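Local coordinates for Xaa-Pro dipeptidase (Pyrococcus horikoshii, PDB 1WY2), which probably hydrolyses dipeptides that carry proline at the C-terminal end and a nonpolar residue at the N-terminal end, as a two-metal M24B peptidase, at residues N221-R226 with R328-I333; E246-A251 with I313-G318; T260-D265 with Y302-L307; N282-H287 with W296-Q301. All coordinates share one frame; numbering follows the deposited sequence.

Contact 1: N221-R226 with R328-I333; sequences NSDITR and RIEDTI. With ZN (zinc ion), chain D; ZN (zinc ion), chain E.
E330 and D223 meet across the two strands with their carboxylates close together, the planes 61° apart, because both bridge the same pair of zinc ions. From its root, E330 first packs on T225, CB to CB 3.4 Å, and its CG then passes T225 N at 4.0 Å. With CG anti to the backbone N (chi1 164°) and the chain extended beyond it, CD arrives beside both metals. There E330 OE1 binds the zinc ion of chain D at 2.0 Å and E330 OE2 that of chain E at 2.1 Å. D223 does the same, OD1 to the first ion and OD2 to the second; D212, H287 and E316 add further ligands. In the backbone behind these carboxylates, T225 and E330 form an antiparallel hydrogen-bonded pair, each N-H given to the other's carbonyl. R226 NH1 also serves both: it reaches T225 O and E330 O (2.8 Å to the latter), on each from the face opposite the backbone donor. R226 NH2 makes a salt bridge with D331 OD1 at 2.8 Å, met on its syn side at the guanidinium edge, the two planes nearly perpendicular (89°). A leucine in place of R226 would probably leave D331 with R342 and the T344 hydroxyl but one charge fewer, and both carbonyls without their second donor. Further along the strands, T332 OG1 gives its hydrogen to a lone pair of D223 O at 2.7 Å, consistent with holding a metal ligand's backbone in place. Paired acidic residues suit a two-metal site: their oxygens could hardly crowd so closely without the cations between them, and the enzyme's two cobalt ions use these same residues.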
loop_
_atom_site.group_PDB
_atom_site.type_symbol
_atom_site.label_atom_id
_atom_site.label_comp_id
_atom_site.label_asym_id
_atom_site.label_seq_id
_atom_site.Cartn_x
_atom_site.Cartn_y
_atom_site.Cartn_z
ATOM N N ASN A 221 13.590 -3.896 0.197
ATOM C CA ASN A 221 12.912 -4.741 1.172
ATOM C C ASN A 221 13.662 -5.967 1.669
ATOM O O ASN A 221 14.662 -6.387 1.090
ATOM C CB ASN A 221 11.576 -5.195 0.575
ATOM C CG ASN A 221 10.625 -4.037 0.329
ATOM O OD1 ASN A 221 9.884 -3.631 1.221
ATOM N ND2 ASN A 221 10.652 -3.489 -0.885
ATOM N N SER A 222 13.150 -6.528 2.764
ATOM C CA SER A 222 13.688 -7.744 3.371
ATOM C C SER A 222 12.463 -8.574 3.758
ATOM O O SER A 222 11.356 -8.042 3.874
ATOM C CB SER A 222 14.535 -7.421 4.607
ATOM O OG SER A 222 13.811 -6.644 5.540
ATOM N N ASP A 223 12.652 -9.869 3.963
ATOM C CA ASP A 223 11.529 -10.744 4.276
ATOM C C ASP A 223 12.061 -11.960 5.020
ATOM O O ASP A 223 12.983 -12.625 4.548
ATOM C CB ASP A 223 10.868 -11.163 2.956
ATOM C CG ASP A 223 9.490 -11.754 3.135
ATOM O OD1 ASP A 223 9.056 -11.974 4.286
ATOM O OD2 ASP A 223 8.845 -11.998 2.095
ATOM N N ILE A 224 11.486 -12.248 6.183
ATOM C CA ILE A 224 11.936 -13.383 6.978
ATOM C C ILE A 224 10.796 -13.985 7.798
ATOM O O ILE A 224 9.896 -13.274 8.231
ATOM C CB ILE A 224 13.077 -12.943 7.942
ATOM C CG1 ILE A 224 13.643 -14.147 8.695
ATOM C CG2 ILE A 224 12.552 -11.916 8.941
ATOM C CD1 ILE A 224 14.787 -13.794 9.650
ATOM N N THR A 225 10.826 -15.303 7.979
ATOM C CA THR A 225 9.823 -15.988 8.790
ATOM C C THR A 225 10.501 -17.034 9.659
ATOM O O THR A 225 11.305 -17.831 9.179
ATOM C CB THR A 225 8.756 -16.756 7.958
ATOM O OG1 THR A 225 8.057 -15.860 7.089
ATOM C CG2 THR A 225 7.735 -17.408 8.898
ATOM N N ARG A 226 10.182 -17.018 10.944
ATOM C CA ARG A 226 10.705 -18.020 11.864
ATOM C C ARG A 226 9.508 -18.498 12.669
ATOM O O ARG A 226 8.595 -17.727 12.953
ATOM C CB ARG A 226 11.756 -17.426 12.808
ATOM C CG ARG A 226 13.082 -17.094 12.136
ATOM C CD ARG A 226 13.825 -18.351 11.688
ATOM N NE ARG A 226 15.082 -18.012 11.025
ATOM C CZ ARG A 226 15.186 -17.692 9.738
ATOM N NH1 ARG A 226 14.107 -17.678 8.958
ATOM N NH2 ARG A 226 16.365 -17.356 9.238
ATOM N N ARG A 328 6.204 -22.189 9.199
ATOM C CA ARG A 328 6.835 -21.618 8.016
ATOM C C ARG A 328 8.219 -21.112 8.405
ATOM O O ARG A 328 8.401 -20.517 9.468
ATOM C CB ARG A 328 6.025 -20.457 7.412
ATOM C CG ARG A 328 6.744 -19.811 6.206
ATOM C CD ARG A 328 5.846 -18.904 5.345
ATOM N NE ARG A 328 5.371 -17.703 6.031
ATOM C CZ ARG A 328 4.180 -17.587 6.614
ATOM N NH1 ARG A 328 3.329 -18.602 6.607
ATOM N NH2 ARG A 328 3.825 -16.438 7.180
ATOM N N ILE A 329 9.197 -21.388 7.552
ATOM C CA ILE A 329 10.567 -20.936 7.771
ATOM C C ILE A 329 10.969 -20.280 6.460
ATOM O O ILE A 329 10.958 -20.919 5.410
ATOM C CB ILE A 329 11.497 -22.117 8.105
ATOM C CG1 ILE A 329 11.017 -22.785 9.398
ATOM C CG2 ILE A 329 12.931 -21.619 8.259
ATOM C CD1 ILE A 329 11.774 -24.050 9.772
ATOM N N GLU A 330 11.303 -18.995 6.529
ATOM C CA GLU A 330 11.644 -18.216 5.346
ATOM C C GLU A 330 12.925 -17.401 5.448
ATOM O O GLU A 330 13.177 -16.745 6.461
ATOM C CB GLU A 330 10.483 -17.263 5.022
ATOM C CG GLU A 330 10.845 -16.127 4.070
ATOM C CD GLU A 330 9.691 -15.183 3.804
ATOM O OE1 GLU A 330 8.917 -14.902 4.742
ATOM O OE2 GLU A 330 9.574 -14.707 2.656
ATOM N N ASP A 331 13.725 -17.450 4.387
ATOM C CA ASP A 331 14.965 -16.677 4.295
ATOM C C ASP A 331 14.934 -15.893 2.993
ATOM O O ASP A 331 14.281 -16.302 2.035
ATOM C CB ASP A 331 16.208 -17.580 4.213
ATOM C CG ASP A 331 16.694 -18.058 5.561
ATOM O OD1 ASP A 331 16.749 -17.242 6.503
ATOM O OD2 ASP A 331 17.048 -19.255 5.663
ATOM N N THR A 332 15.633 -14.763 2.966
ATOM C CA THR A 332 15.773 -13.996 1.735
ATOM C C THR A 332 17.184 -14.419 1.349
ATOM O O THR A 332 18.084 -14.388 2.193
ATOM C CB THR A 332 15.748 -12.478 1.975
ATOM O OG1 THR A 332 14.419 -12.073 2.322
ATOM C CG2 THR A 332 16.179 -11.728 0.711
ATOM N N ILE A 333 17.379 -14.848 0.109
ATOM C CA ILE A 333 18.702 -15.286 -0.313
ATOM C C ILE A 333 19.144 -14.645 -1.613
ATOM O O ILE A 333 18.331 -14.151 -2.393
ATOM C CB ILE A 333 18.770 -16.825 -0.485
ATOM C CG1 ILE A 333 17.909 -17.264 -1.673
ATOM C CG2 ILE A 333 18.303 -17.514 0.801
ATOM C CD1 ILE A 333 18.108 -18.722 -2.073
HETATM ZN ZN ZN D . 7.653 -13.366 4.656
HETATM ZN ZN ZN E . 8.006 -13.879 1.564
#

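Contact 2: E246-A251 with I313-G318; sequences EAQKKA and ITIEPG. With ZN (zinc ion), chain E.
In the pita-bread fold of M24 peptidases, helices pack behind the sheets that carry the metals, and here helix 235-254 sets Q248 and A251 against I315 and P317 of strand 312-321. Side chains alternate along 315-317: I315 and P317 point at the helix, while E316 points away and binds the zinc ion of chain E through OE2 at 2.2 Å. T314 OG1 donates to that same E316 OE2, on its anti side, and so acts as a second-shell residue. Behind the strand, Q248 crosses the proline ring at about a right angle, its CB 3.6 Å from P317 CG and its CG 3.6 Å from P317 CD. A bend at chi2 (-91°) turns the amide toward the strand, where Q248 NE2 makes a weak bond to I315 O at 3.5 Å; its stronger partner is D331, while OE1 takes a bond from R348. Small alanines suit the rest of the face. A251 CB lies 3.5 Å from I315 CG2, so the small methyl lets helix and strand come close, and A247 CB touches P317 CG more loosely. L264 of helix 261-274 also covers I315, and strand 312-321 runs between its partner strand 325-336 and the hairpin strand 286-288.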
loop_
_atom_site.group_PDB
_atom_site.type_symbol
_atom_site.label_atom_id
_atom_site.label_comp_id
_atom_site.label_asym_id
_atom_site.label_seq_id
_atom_site.Cartn_x
_atom_site.Cartn_y
_atom_site.Cartn_z
ATOM N N GLU A 246 13.553 -29.284 7.019
ATOM C CA GLU A 246 14.285 -30.114 6.069
ATOM C C GLU A 246 14.098 -29.599 4.644
ATOM O O GLU A 246 15.058 -29.486 3.880
ATOM C CB GLU A 246 13.796 -31.557 6.152
ATOM C CG GLU A 246 14.546 -32.518 5.244
ATOM C CD GLU A 246 13.869 -33.870 5.153
ATOM O OE1 GLU A 246 13.143 -34.239 6.102
ATOM O OE2 GLU A 246 14.069 -34.572 4.137
ATOM N N ALA A 247 12.853 -29.293 4.294
ATOM C CA ALA A 247 12.531 -28.796 2.962
ATOM C C ALA A 247 13.178 -27.439 2.695
ATOM O O ALA A 247 13.703 -27.202 1.609
ATOM C CB ALA A 247 11.014 -28.691 2.799
ATOM N N GLN A 248 13.144 -26.551 3.684
ATOM C CA GLN A 248 13.725 -25.222 3.515
ATOM C C GLN A 248 15.238 -25.327 3.336
ATOM O O GLN A 248 15.810 -24.703 2.443
ATOM C CB GLN A 248 13.386 -24.342 4.727
ATOM C CG GLN A 248 13.467 -22.828 4.476
ATOM C CD GLN A 248 14.835 -22.240 4.771
ATOM O OE1 GLN A 248 15.717 -22.916 5.290
ATOM N NE2 GLN A 248 15.008 -20.963 4.453
ATOM N N LYS A 249 15.885 -26.125 4.179
ATOM C CA LYS A 249 17.332 -26.291 4.089
ATOM C C LYS A 249 17.752 -26.870 2.743
ATOM O O LYS A 249 18.710 -26.397 2.128
ATOM C CB LYS A 249 17.838 -27.196 5.214
ATOM C CG LYS A 249 17.894 -26.526 6.574
ATOM C CD LYS A 249 18.408 -27.491 7.634
ATOM C CE LYS A 249 19.793 -28.020 7.278
ATOM N NZ LYS A 249 20.260 -29.053 8.246
ATOM N N LYS A 250 17.032 -27.890 2.287
ATOM C CA LYS A 250 17.342 -28.530 1.014
ATOM C C LYS A 250 17.168 -27.552 -0.147
ATOM O O LYS A 250 18.000 -27.502 -1.053
ATOM C CB LYS A 250 16.442 -29.751 0.804
ATOM C CG LYS A 250 16.782 -30.575 -0.433
ATOM C CD LYS A 250 18.173 -31.180 -0.325
ATOM C CE LYS A 250 18.489 -32.058 -1.524
ATOM N NZ LYS A 250 19.843 -32.668 -1.415
ATOM N N ALA A 251 16.094 -26.767 -0.113
ATOM C CA ALA A 251 15.844 -25.801 -1.176
ATOM C C ALA A 251 16.944 -24.744 -1.222
ATOM O O ALA A 251 17.442 -24.412 -2.293
ATOM C CB ALA A 251 14.484 -25.140 -0.983
ATOM N N ILE A 313 15.800 -13.895 -3.957
ATOM C CA ILE A 313 14.510 -14.553 -3.775
ATOM C C ILE A 313 14.348 -15.088 -2.368
ATOM O O ILE A 313 15.318 -15.210 -1.622
ATOM C CB ILE A 313 14.355 -15.757 -4.734
ATOM C CG1 ILE A 313 15.494 -16.762 -4.502
ATOM C CG2 ILE A 313 14.346 -15.277 -6.174
ATOM C CD1 ILE A 313 15.344 -18.079 -5.262
ATOM N N THR A 314 13.114 -15.400 -2.002
ATOM C CA THR A 314 12.868 -15.982 -0.695
ATOM C C THR A 314 12.648 -17.476 -0.902
ATOM O O THR A 314 12.272 -17.915 -1.990
ATOM C CB THR A 314 11.607 -15.406 -0.016
ATOM O OG1 THR A 314 10.456 -15.695 -0.820
ATOM C CG2 THR A 314 11.740 -13.899 0.185
ATOM N N ILE A 315 12.910 -18.245 0.145
ATOM C CA ILE A 315 12.708 -19.690 0.147
ATOM C C ILE A 315 11.884 -19.850 1.415
ATOM O O ILE A 315 12.404 -19.716 2.525
ATOM C CB ILE A 315 14.048 -20.454 0.276
ATOM C CG1 ILE A 315 14.944 -20.142 -0.925
ATOM C CG2 ILE A 315 13.796 -21.954 0.363
ATOM C CD1 ILE A 315 14.369 -20.580 -2.259
ATOM N N GLU A 316 10.591 -20.113 1.257
ATOM C CA GLU A 316 9.722 -20.200 2.422
ATOM C C GLU A 316 8.640 -21.269 2.409
ATOM O O GLU A 316 7.449 -20.963 2.336
ATOM C CB GLU A 316 9.072 -18.834 2.655
ATOM C CG GLU A 316 8.319 -18.287 1.443
ATOM C CD GLU A 316 7.757 -16.895 1.686
ATOM O OE1 GLU A 316 7.083 -16.696 2.718
ATOM O OE2 GLU A 316 7.983 -15.999 0.845
ATOM N N PRO A 317 9.038 -22.544 2.493
ATOM C CA PRO A 317 8.032 -23.603 2.497
ATOM C C PRO A 317 7.265 -23.555 3.817
ATOM O O PRO A 317 7.739 -22.990 4.807
ATOM C CB PRO A 317 8.871 -24.868 2.356
ATOM C CG PRO A 317 10.114 -24.515 3.130
ATOM C CD PRO A 317 10.395 -23.094 2.656
ATOM N N GLY A 318 6.073 -24.138 3.829
ATOM C CA GLY A 318 5.285 -24.154 5.045
ATOM C C GLY A 318 4.240 -25.248 4.996
ATOM O O GLY A 318 3.926 -25.763 3.923
HETATM ZN ZN ZN E . 8.006 -13.879 1.564
#

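Contact 3: T260-D265 with Y302-L307; sequences TAKELD and YDETVL
A261 and T305 carry the direct backbone bond of this contact: A261 N donates to T305 O at 2.8 Å, nearly along the C=O axis. The same oxygen receives a CA-H...O contact from T260 CA at 3.1 Å, which fits the single backbone bridge of T260 with V306. T305 is itself held by D303, whose OD1 accepts from T305 N at 2.8 Å and, with its syn lone pair, from T305 OG1 at 2.6 Å. The first of these bonds makes an Asx turn, a conformation that the short side chain of aspartate reaches easily.

The helix opposite begins with a capping box. T260 stands at the N-cap of helix 261-274, and T260 N gives its hydrogen to E263 OE1 at 3.0 Å; the return bond runs from E263 N to the threonine hydroxyl, whose exact place is less certain. Threonine suits the position, since its oxygen can serve the helix end while its methyl is left for packing.

Charged groups meet mainly through water. K262 is fully extended and lies alongside E304, whose bend at chi2 (-79°) brings the carboxylate round to the helix. K262 NZ stays 4.1 Å from E304 OE1, beyond a salt bridge, and a water accepts from the lysine and donates to the glutamate. A second water links E304 OE2 with T260 OG1 on this partly exposed edge.

Packing is the last kind of contact. T260 CG2 meets V306 CG2 at 4.0 Å, and the A261 methyl lies against the D303 carbonyl oxygen. Deeper in, L264 CD2 touches L307 CD1 at 3.7 Å, the two leucines crossing at about a right angle and L264 continuing to I313 of strand 312-321.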
loop_
_atom_site.group_PDB
_atom_site.type_symbol
_atom_site.label_atom_id
_atom_site.label_comp_id
_atom_site.label_asym_id
_atom_site.label_seq_id
_atom_site.Cartn_x
_atom_site.Cartn_y
_atom_site.Cartn_z
ATOM N N THR A 260 15.623 -23.826 -12.820
ATOM C CA THR A 260 14.461 -22.972 -13.040
ATOM C C THR A 260 13.730 -22.803 -11.719
ATOM O O THR A 260 13.916 -23.593 -10.793
ATOM C CB THR A 260 13.475 -23.574 -14.055
ATOM O OG1 THR A 260 12.990 -24.828 -13.561
ATOM C CG2 THR A 260 14.149 -23.777 -15.404
ATOM N N ALA A 261 12.899 -21.771 -11.638
ATOM C CA ALA A 261 12.132 -21.507 -10.428
ATOM C C ALA A 261 11.242 -22.709 -10.114
ATOM O O ALA A 261 11.079 -23.090 -8.954
ATOM C CB ALA A 261 11.288 -20.255 -10.615
ATOM N N LYS A 262 10.671 -23.305 -11.158
ATOM C CA LYS A 262 9.803 -24.463 -10.992
ATOM C C LYS A 262 10.569 -25.658 -10.424
ATOM O O LYS A 262 10.066 -26.357 -9.549
ATOM C CB LYS A 262 9.169 -24.845 -12.332
ATOM C CG LYS A 262 8.275 -26.070 -12.261
ATOM C CD LYS A 262 7.659 -26.396 -13.615
ATOM C CE LYS A 262 6.760 -27.617 -13.516
ATOM N NZ LYS A 262 6.072 -27.923 -14.803
ATOM N N GLU A 263 11.781 -25.892 -10.921
ATOM C CA GLU A 263 12.590 -27.004 -10.429
ATOM C C GLU A 263 12.956 -26.789 -8.964
ATOM O O GLU A 263 13.013 -27.739 -8.187
ATOM C CB GLU A 263 13.868 -27.158 -11.265
ATOM C CG GLU A 263 13.602 -27.524 -12.723
ATOM C CD GLU A 263 14.871 -27.628 -13.552
ATOM O OE1 GLU A 263 15.770 -26.777 -13.384
ATOM O OE2 GLU A 263 14.960 -28.555 -14.386
ATOM N N LEU A 264 13.201 -25.538 -8.585
ATOM C CA LEU A 264 13.546 -25.231 -7.199
ATOM C C LEU A 264 12.321 -25.424 -6.302
ATOM O O LEU A 264 12.424 -25.974 -5.203
ATOM C CB LEU A 264 14.074 -23.796 -7.083
ATOM C CG LEU A 264 14.515 -23.331 -5.692
ATOM C CD1 LEU A 264 15.513 -24.318 -5.102
ATOM C CD2 LEU A 264 15.135 -21.944 -5.794
ATOM N N ASP A 265 11.158 -24.976 -6.769
ATOM C CA ASP A 265 9.931 -25.142 -5.996
ATOM C C ASP A 265 9.698 -26.638 -5.770
ATOM O O ASP A 265 9.305 -27.058 -4.679
ATOM C CB ASP A 265 8.741 -24.512 -6.738
ATOM C CG ASP A 265 7.403 -24.796 -6.070
ATOM O OD1 ASP A 265 6.872 -25.918 -6.238
ATOM O OD2 ASP A 265 6.876 -23.898 -5.375
ATOM N N TYR A 302 4.602 -22.720 -11.486
ATOM C CA TYR A 302 4.141 -22.071 -12.710
ATOM C C TYR A 302 5.071 -20.995 -13.268
ATOM O O TYR A 302 4.636 -20.119 -14.023
ATOM C CB TYR A 302 2.753 -21.480 -12.462
ATOM C CG TYR A 302 1.834 -22.443 -11.743
ATOM C CD1 TYR A 302 1.426 -23.631 -12.348
ATOM C CD2 TYR A 302 1.413 -22.190 -10.438
ATOM C CE1 TYR A 302 0.626 -24.546 -11.671
ATOM C CE2 TYR A 302 0.611 -23.099 -9.751
ATOM C CZ TYR A 302 0.224 -24.275 -10.373
ATOM O OH TYR A 302 -0.558 -25.181 -9.699
ATOM N N ASP A 303 6.348 -21.060 -12.905
ATOM C CA ASP A 303 7.321 -20.088 -13.389
ATOM C C ASP A 303 8.566 -20.832 -13.881
ATOM O O ASP A 303 9.198 -21.565 -13.121
ATOM C CB ASP A 303 7.686 -19.110 -12.269
ATOM C CG ASP A 303 8.419 -17.886 -12.780
ATOM O OD1 ASP A 303 9.506 -18.047 -13.368
ATOM O OD2 ASP A 303 7.910 -16.761 -12.594
ATOM N N GLU A 304 8.913 -20.632 -15.149
ATOM C CA GLU A 304 10.057 -21.307 -15.763
ATOM C C GLU A 304 11.336 -20.476 -15.798
ATOM O O GLU A 304 12.292 -20.832 -16.492
ATOM C CB GLU A 304 9.703 -21.724 -17.196
ATOM C CG GLU A 304 8.438 -22.561 -17.318
ATOM C CD GLU A 304 8.653 -24.021 -16.961
ATOM O OE1 GLU A 304 7.650 -24.756 -16.843
ATOM O OE2 GLU A 304 9.823 -24.436 -16.808
ATOM N N THR A 305 11.361 -19.373 -15.059
ATOM C CA THR A 305 12.540 -18.514 -15.035
ATOM C C THR A 305 13.784 -19.268 -14.588
ATOM O O THR A 305 13.766 -19.970 -13.577
ATOM C CB THR A 305 12.351 -17.318 -14.083
ATOM O OG1 THR A 305 11.232 -16.538 -14.512
ATOM C CG2 THR A 305 13.597 -16.442 -14.072
ATOM N N VAL A 306 14.867 -19.122 -15.343
ATOM C CA VAL A 306 16.116 -19.775 -14.982
ATOM C C VAL A 306 16.826 -18.837 -14.018
ATOM O O VAL A 306 17.020 -17.657 -14.314
ATOM C CB VAL A 306 17.020 -20.010 -16.210
ATOM C CG1 VAL A 306 18.319 -20.664 -15.773
ATOM C CG2 VAL A 306 16.303 -20.894 -17.221
ATOM N N LEU A 307 17.201 -19.356 -12.857
ATOM C CA LEU A 307 17.876 -18.534 -11.867
ATOM C C LEU A 307 19.261 -18.126 -12.348
ATOM O O LEU A 307 19.964 -18.903 -13.000
ATOM C CB LEU A 307 17.986 -19.288 -10.540
ATOM C CG LEU A 307 16.671 -19.734 -9.892
ATOM C CD1 LEU A 307 16.969 -20.246 -8.488
ATOM C CD2 LEU A 307 15.678 -18.569 -9.835
HETATM O O HOH W 1 11.324 -26.048 -15.353
HETATM O O HOH W 2 7.849 -27.839 -17.026
#

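Contact 4: N282-H287 with W296-Q301; sequences NHSLGH and WPRVSQ. With ZN (zinc ion), chain E.
G286 and V299 exchange two backbone bonds. G286 N points at an in-plane lone pair of V299 O (3.1 Å), whereas V299 N comes to G286 O from above its carbonyl plane (2.9 Å). This is the hydrogen-bonded pair of the antiparallel hairpin 286-288 with 297-299. Two residues, L285 and G286, stand across from the single V299: a classic beta bulge. Beyond the pair, H287 CA makes a CA-H...O contact with P297 O at 3.6 Å. Around the bulge the packing centres on V299. With its CG1 anti to the backbone N (chi1 -175°), that methyl lies 4.0 Å from both L285 CB and L285 CD2, while CG2 rests on the G286 peptide. Glycine suits the facing position, since a side chain there would point to the same face as V299 and lie close to its CB. An alanine at V299 would probably open a gap beside L285 and leave the leucine freer to turn. H287, just after G286, points to the other face of the hairpin and binds the zinc ion of chain E through NE2 at 2.1 Å, while T314 OG1 takes its backbone N-H. The bonded, bulged backbone is thus consistent with a fixed platform from which the imidazole meets the metal.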
loop_
_atom_site.group_PDB
_atom_site.type_symbol
_atom_site.label_atom_id
_atom_site.label_comp_id
_atom_site.label_asym_id
_atom_site.label_seq_id
_atom_site.Cartn_x
_atom_site.Cartn_y
_atom_site.Cartn_z
ATOM N N ASN A 282 0.161 -24.956 0.768
ATOM C CA ASN A 282 -0.708 -24.269 -0.189
ATOM C C ASN A 282 -0.280 -22.954 -0.832
ATOM O O ASN A 282 -1.126 -22.127 -1.175
ATOM C CB ASN A 282 -2.083 -24.067 0.446
ATOM C CG ASN A 282 -2.003 -23.364 1.785
ATOM O OD1 ASN A 282 -1.038 -22.658 2.069
ATOM N ND2 ASN A 282 -3.028 -23.542 2.610
ATOM N N HIS A 283 1.018 -22.749 -0.998
ATOM C CA HIS A 283 1.501 -21.542 -1.651
ATOM C C HIS A 283 2.831 -21.839 -2.319
ATOM O O HIS A 283 3.389 -22.917 -2.135
ATOM C CB HIS A 283 1.622 -20.370 -0.656
ATOM C CG HIS A 283 2.521 -20.634 0.514
ATOM N ND1 HIS A 283 3.892 -20.721 0.400
ATOM C CD2 HIS A 283 2.242 -20.781 1.831
ATOM C CE1 HIS A 283 4.421 -20.908 1.597
ATOM N NE2 HIS A 283 3.440 -20.948 2.483
ATOM N N SER A 284 3.319 -20.895 -3.114
ATOM C CA SER A 284 4.584 -21.065 -3.814
ATOM C C SER A 284 5.744 -21.102 -2.827
ATOM O O SER A 284 5.618 -20.651 -1.690
ATOM C CB SER A 284 4.790 -19.916 -4.802
ATOM O OG SER A 284 4.797 -18.670 -4.130
ATOM N N LEU A 285 6.878 -21.635 -3.267
ATOM C CA LEU A 285 8.049 -21.720 -2.407
ATOM C C LEU A 285 8.627 -20.348 -2.080
ATOM O O LEU A 285 9.194 -20.150 -1.011
ATOM C CB LEU A 285 9.135 -22.572 -3.068
ATOM C CG LEU A 285 10.437 -22.697 -2.270
ATOM C CD1 LEU A 285 10.154 -23.372 -0.930
ATOM C CD2 LEU A 285 11.454 -23.501 -3.075
ATOM N N GLY A 286 8.489 -19.397 -2.999
ATOM C CA GLY A 286 9.042 -18.082 -2.737
ATOM C C GLY A 286 8.777 -17.037 -3.794
ATOM O O GLY A 286 8.045 -17.271 -4.756
ATOM N N HIS A 287 9.399 -15.878 -3.615
ATOM C CA HIS A 287 9.219 -14.755 -4.525
ATOM C C HIS A 287 10.464 -13.882 -4.528
ATOM O O HIS A 287 11.249 -13.897 -3.578
ATOM C CB HIS A 287 8.018 -13.920 -4.059
ATOM C CG HIS A 287 8.109 -13.480 -2.627
ATOM N ND1 HIS A 287 8.817 -12.364 -2.231
ATOM C CD2 HIS A 287 7.642 -14.049 -1.490
ATOM C CE1 HIS A 287 8.783 -12.266 -0.913
ATOM N NE2 HIS A 287 8.078 -13.280 -0.440
ATOM N N TRP A 296 9.816 -10.256 -9.334
ATOM C CA TRP A 296 10.372 -11.363 -10.111
ATOM C C TRP A 296 11.605 -12.001 -9.473
ATOM O O TRP A 296 12.450 -11.314 -8.910
ATOM C CB TRP A 296 10.748 -10.883 -11.513
ATOM C CG TRP A 296 9.699 -10.069 -12.208
ATOM C CD1 TRP A 296 8.629 -10.532 -12.922
ATOM C CD2 TRP A 296 9.655 -8.639 -12.299
ATOM N NE1 TRP A 296 7.928 -9.476 -13.460
ATOM C CE2 TRP A 296 8.537 -8.304 -13.094
ATOM C CE3 TRP A 296 10.456 -7.608 -11.788
ATOM C CZ2 TRP A 296 8.198 -6.980 -13.393
ATOM C CZ3 TRP A 296 10.118 -6.288 -12.085
ATOM C CH2 TRP A 296 8.999 -5.988 -12.881
ATOM N N PRO A 297 11.723 -13.334 -9.556
ATOM C CA PRO A 297 10.751 -14.213 -10.205
ATOM C C PRO A 297 9.874 -14.872 -9.155
ATOM O O PRO A 297 10.172 -14.822 -7.960
ATOM C CB PRO A 297 11.637 -15.234 -10.898
ATOM C CG PRO A 297 12.708 -15.449 -9.863
ATOM C CD PRO A 297 13.017 -14.025 -9.394
ATOM N N ARG A 298 8.783 -15.476 -9.601
ATOM C CA ARG A 298 7.910 -16.202 -8.697
ATOM C C ARG A 298 8.551 -17.582 -8.607
ATOM O O ARG A 298 8.807 -18.214 -9.628
ATOM C CB ARG A 298 6.504 -16.320 -9.288
ATOM C CG ARG A 298 5.622 -15.109 -9.051
ATOM C CD ARG A 298 4.345 -15.170 -9.884
ATOM N NE ARG A 298 3.785 -16.517 -10.008
ATOM C CZ ARG A 298 3.484 -17.323 -8.991
ATOM N NH1 ARG A 298 3.686 -16.938 -7.738
ATOM N NH2 ARG A 298 2.965 -18.521 -9.231
ATOM N N VAL A 299 8.848 -18.037 -7.395
ATOM C CA VAL A 299 9.453 -19.352 -7.227
ATOM C C VAL A 299 8.299 -20.308 -6.993
ATOM O O VAL A 299 7.924 -20.582 -5.856
ATOM C CB VAL A 299 10.417 -19.374 -6.027
ATOM C CG1 VAL A 299 11.128 -20.719 -5.950
ATOM C CG2 VAL A 299 11.435 -18.248 -6.171
ATOM N N SER A 300 7.734 -20.803 -8.089
ATOM C CA SER A 300 6.588 -21.697 -8.014
ATOM C C SER A 300 6.575 -22.710 -9.147
ATOM O O SER A 300 7.437 -22.704 -10.022
ATOM C CB SER A 300 5.302 -20.885 -8.099
ATOM O OG SER A 300 5.151 -20.371 -9.410
ATOM N N GLN A 301 5.557 -23.563 -9.124
ATOM C CA GLN A 301 5.374 -24.593 -10.138
ATOM C C GLN A 301 4.957 -24.000 -11.479
ATOM O O GLN A 301 4.966 -24.692 -12.496
ATOM C CB GLN A 301 4.299 -25.582 -9.681
ATOM C CG GLN A 301 4.753 -26.570 -8.624
ATOM C CD GLN A 301 5.857 -27.484 -9.122
ATOM O OE1 GLN A 301 5.623 -28.372 -9.947
ATOM N NE2 GLN A 301 7.071 -27.280 -8.614
HETATM ZN ZN ZN E . 8.006 -13.879 1.564
#

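Contacts 1, 2 and 4 converge on the zinc ion of chain E, supplying D223 and E330, E316, and H287 respectively; E316 OE2 lies 2.7 Å from E330 OE2, and H287 NE2 lies 2.9 Å from D223 OD2. Their strands adjoin as well: I333 N is 2.7 Å from I313 O between contacts 1 and 2, and E316 N is 2.7 Å from L285 O between contacts 2 and 4. Contact 3 stands apart from the metals, its centre about 19 Å from that of contact 1. It reaches the site indirectly, through contact 4, where D265 OD2 lies 3.1 Å from L285 N, and through the leucine packing it shares with contact 2.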